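Local coordinates for protein aspartate carbamoyltransferase (Leishmania major, PDB 7K46) that probably catalyses the transfer of a carbamoyl group from carbamoyl phosphate to aspartate, an early step of de novo pyrimidine biosynthesis, at residues S9-F21 / H129-P142. Residues are numbered along the deposited sequence; the frame is centred on the assembly and turned at random.
Sequences SLKGQSVASAAQF and HPIMNAGNGAGEHP
V15 lies alongside strand 131-133, its N donating to I131 O and its O accepting from N133 N (2.9 Å), a single beta bridge opposite M132. With CG1 anti to its backbone N (chi1 176°), V15 straddles two neighbours: CG2 meets M132 SD at 3.8 Å, and CG1 rests on P142 CB at 3.9 Å. The M132 side chain sets out away from the loop but bends at chi2 and chi3, so its unbranched thioether returns and CE meets Q13 O and V15 N (3.7 Å each). Just before the bridge, S14 OG takes the N-H of I131 almost straight on (2.8 Å, 173°), a small hydroxyl standing in for a backbone carbonyl. Beyond it, N133 ND2 reaches A16 O (2.9 Å) in the amide plane, while OD1 closes an Asx turn onto G135 N. In one of its two conformers, S17 OG donates to E140 OE1 from above the carboxylate plane (2.8 Å) and accepts from A19 N in an ST turn. P142 CB packs on A18 N (3.6 Å) and CB; proline suits this first helical turn, after N-cap H141, where no backbone N-H is needed. The N-terminal loop borders edge strand 131-133 of the parallel beta sheet in the alpha/beta carbamoyl-phosphate-binding domain.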
# COMPACT_ATOMS: atom_id res chain seq x y z
N SER A 9 -10.92 -1.20 -29.33
CA SER A 9 -9.61 -1.63 -29.83
C SER A 9 -8.61 -1.89 -28.71
O SER A 9 -7.61 -2.58 -28.94
CB SER A 9 -9.04 -0.58 -30.79
OG SER A 9 -8.87 0.65 -30.12
N LEU A 10 -8.85 -1.36 -27.51
CA LEU A 10 -7.95 -1.61 -26.40
C LEU A 10 -8.25 -2.89 -25.62
O LEU A 10 -7.47 -3.24 -24.73
CB LEU A 10 -7.96 -0.43 -25.41
CG LEU A 10 -7.13 0.80 -25.79
CD1 LEU A 10 -7.80 1.60 -26.91
CD2 LEU A 10 -6.87 1.70 -24.60
N LYS A 11 -9.35 -3.58 -25.91
CA LYS A 11 -9.78 -4.68 -25.06
C LYS A 11 -8.69 -5.76 -24.98
O LYS A 11 -8.26 -6.30 -26.00
CB LYS A 11 -11.08 -5.29 -25.59
CG LYS A 11 -11.59 -6.45 -24.73
CD LYS A 11 -12.80 -7.14 -25.36
CE LYS A 11 -13.31 -8.26 -24.46
NZ LYS A 11 -14.49 -8.97 -25.04
N GLY A 12 -8.25 -6.04 -23.75
CA GLY A 12 -7.27 -7.08 -23.50
C GLY A 12 -5.88 -6.81 -24.05
O GLY A 12 -5.09 -7.75 -24.14
N GLN A 13 -5.57 -5.57 -24.39
CA GLN A 13 -4.31 -5.21 -25.04
C GLN A 13 -3.37 -4.50 -24.07
O GLN A 13 -3.78 -3.58 -23.34
CB GLN A 13 -4.56 -4.30 -26.24
CG GLN A 13 -5.22 -5.03 -27.40
CD GLN A 13 -4.43 -6.24 -27.83
OE1 GLN A 13 -3.27 -6.13 -28.22
NE2 GLN A 13 -5.05 -7.41 -27.74
N SER A 14 -2.10 -4.91 -24.09
CA SER A 14 -1.06 -4.12 -23.43
C SER A 14 -0.93 -2.77 -24.12
O SER A 14 -1.15 -2.64 -25.33
CB SER A 14 0.28 -4.86 -23.47
OG SER A 14 0.28 -6.02 -22.66
N VAL A 15 -0.58 -1.75 -23.34
CA VAL A 15 -0.41 -0.39 -23.84
C VAL A 15 1.07 -0.06 -23.68
O VAL A 15 1.53 0.32 -22.59
CB VAL A 15 -1.32 0.60 -23.11
CG1 VAL A 15 -1.03 2.03 -23.59
CG2 VAL A 15 -2.78 0.24 -23.37
N ALA A 16 1.83 -0.24 -24.76
CA ALA A 16 3.27 -0.07 -24.73
C ALA A 16 3.74 1.27 -25.26
O ALA A 16 4.74 1.81 -24.77
CB ALA A 16 3.95 -1.18 -25.54
N SER A 17 3.04 1.81 -26.26
CA SER A 17 3.44 3.05 -26.91
C SER A 17 2.19 3.77 -27.41
O SER A 17 1.25 3.13 -27.87
CB SER A 17 4.39 2.78 -28.09
OG SER A 17 4.54 3.93 -28.91
N ALA A 18 2.21 5.10 -27.33
CA ALA A 18 1.09 5.86 -27.87
C ALA A 18 1.00 5.72 -29.39
O ALA A 18 -0.07 5.94 -29.97
CB ALA A 18 1.22 7.33 -27.47
N ALA A 19 2.10 5.33 -30.04
CA ALA A 19 2.05 5.10 -31.48
C ALA A 19 1.15 3.92 -31.86
O ALA A 19 0.83 3.76 -33.04
CB ALA A 19 3.47 4.89 -32.03
N GLN A 20 0.73 3.09 -30.91
CA GLN A 20 -0.13 1.98 -31.29
C GLN A 20 -1.58 2.41 -31.51
O GLN A 20 -2.38 1.59 -31.98
CB GLN A 20 -0.02 0.84 -30.26
CG GLN A 20 -0.68 1.06 -28.93
CD GLN A 20 -0.37 -0.07 -27.95
OE1 GLN A 20 0.78 -0.26 -27.52
NE2 GLN A 20 -1.39 -0.84 -27.61
N PHE A 21 -1.93 3.67 -31.26
CA PHE A 21 -3.30 4.15 -31.41
C PHE A 21 -3.50 4.94 -32.70
O PHE A 21 -2.61 5.68 -33.12
CB PHE A 21 -3.68 5.02 -30.22
CG PHE A 21 -3.61 4.28 -28.91
CD1 PHE A 21 -4.43 3.18 -28.68
CD2 PHE A 21 -2.73 4.68 -27.92
CE1 PHE A 21 -4.37 2.48 -27.47
CE2 PHE A 21 -2.67 3.99 -26.70
CZ PHE A 21 -3.49 2.90 -26.48
N HIS A 129 -1.39 -11.21 -18.91
CA HIS A 129 -2.37 -10.14 -18.75
C HIS A 129 -1.79 -8.86 -19.34
O HIS A 129 -0.57 -8.76 -19.54
CB HIS A 129 -2.73 -9.94 -17.27
CG HIS A 129 -3.40 -11.12 -16.65
ND1 HIS A 129 -2.71 -12.08 -15.93
CD2 HIS A 129 -4.69 -11.54 -16.70
CE1 HIS A 129 -3.55 -13.02 -15.54
NE2 HIS A 129 -4.76 -12.72 -15.99
N PRO A 130 -2.63 -7.88 -19.66
CA PRO A 130 -2.12 -6.64 -20.25
C PRO A 130 -1.16 -5.91 -19.32
O PRO A 130 -1.35 -5.86 -18.10
CB PRO A 130 -3.40 -5.81 -20.48
CG PRO A 130 -4.47 -6.87 -20.68
CD PRO A 130 -4.11 -7.93 -19.68
N ILE A 131 -0.11 -5.35 -19.92
CA ILE A 131 0.85 -4.50 -19.23
C ILE A 131 0.65 -3.07 -19.71
O ILE A 131 0.64 -2.81 -20.92
CB ILE A 131 2.30 -4.94 -19.50
CG1 ILE A 131 2.55 -6.36 -18.97
CG2 ILE A 131 3.30 -3.95 -18.87
CD1 ILE A 131 3.90 -6.91 -19.40
N MET A 132 0.52 -2.14 -18.76
CA MET A 132 0.51 -0.71 -19.05
C MET A 132 1.93 -0.19 -18.85
O MET A 132 2.47 -0.26 -17.74
CB MET A 132 -0.46 0.03 -18.12
CG MET A 132 -1.88 -0.51 -18.05
SD MET A 132 -2.82 -0.34 -19.58
CE MET A 132 -2.66 -2.00 -20.24
N ASN A 133 2.53 0.33 -19.90
CA ASN A 133 3.86 0.91 -19.78
C ASN A 133 3.74 2.29 -19.12
O ASN A 133 3.15 3.21 -19.68
CB ASN A 133 4.52 0.99 -21.16
CG ASN A 133 5.81 1.80 -21.14
OD1 ASN A 133 6.42 1.99 -20.08
ND2 ASN A 133 6.23 2.27 -22.31
N ALA A 134 4.30 2.43 -17.92
CA ALA A 134 4.22 3.67 -17.15
C ALA A 134 5.40 4.62 -17.42
O ALA A 134 5.55 5.61 -16.70
CB ALA A 134 4.13 3.35 -15.66
N GLY A 135 6.22 4.34 -18.43
CA GLY A 135 7.31 5.24 -18.79
C GLY A 135 8.65 4.54 -18.78
O GLY A 135 8.92 3.73 -17.89
N ASN A 136 9.51 4.80 -19.77
CA ASN A 136 10.86 4.25 -19.74
C ASN A 136 11.84 5.27 -20.34
O ASN A 136 11.45 6.35 -20.79
CB ASN A 136 10.93 2.88 -20.43
CG ASN A 136 10.56 2.91 -21.92
OD1 ASN A 136 10.78 3.90 -22.62
ND2 ASN A 136 10.01 1.80 -22.40
N GLY A 137 13.12 4.91 -20.31
CA GLY A 137 14.19 5.78 -20.76
C GLY A 137 14.29 5.93 -22.26
O GLY A 137 15.04 6.80 -22.73
N ALA A 138 13.57 5.11 -23.03
CA ALA A 138 13.45 5.31 -24.47
C ALA A 138 12.42 6.37 -24.83
O ALA A 138 12.22 6.66 -26.02
CB ALA A 138 13.10 3.99 -25.15
N GLY A 139 11.75 6.97 -23.84
CA GLY A 139 10.78 8.01 -24.11
C GLY A 139 9.38 7.51 -24.38
O GLY A 139 8.52 8.32 -24.77
N GLU A 140 9.11 6.22 -24.20
CA GLU A 140 7.76 5.70 -24.37
C GLU A 140 7.02 5.81 -23.04
O GLU A 140 7.30 5.07 -22.08
CB GLU A 140 7.79 4.26 -24.90
CG GLU A 140 8.42 4.16 -26.30
CD GLU A 140 7.59 4.82 -27.40
OE1 GLU A 140 6.40 5.14 -27.17
OE2 GLU A 140 8.13 5.01 -28.51
N HIS A 141 6.09 6.75 -22.98
CA HIS A 141 5.31 7.05 -21.78
C HIS A 141 3.89 7.28 -22.27
O HIS A 141 3.41 8.42 -22.32
CB HIS A 141 5.90 8.26 -21.05
CG HIS A 141 5.42 8.47 -19.65
ND1 HIS A 141 4.28 7.88 -19.14
CD2 HIS A 141 5.92 9.23 -18.64
CE1 HIS A 141 4.10 8.26 -17.89
NE2 HIS A 141 5.08 9.09 -17.56
N PRO A 142 3.20 6.21 -22.70
CA PRO A 142 1.97 6.41 -23.48
C PRO A 142 0.89 7.18 -22.75
O PRO A 142 0.19 7.97 -23.39
CB PRO A 142 1.53 4.97 -23.81
CG PRO A 142 2.30 4.08 -22.86
CD PRO A 142 3.61 4.80 -22.69
O HOH W 1 0.93 -8.70 -21.99
O HOH W 2 4.35 6.12 -25.96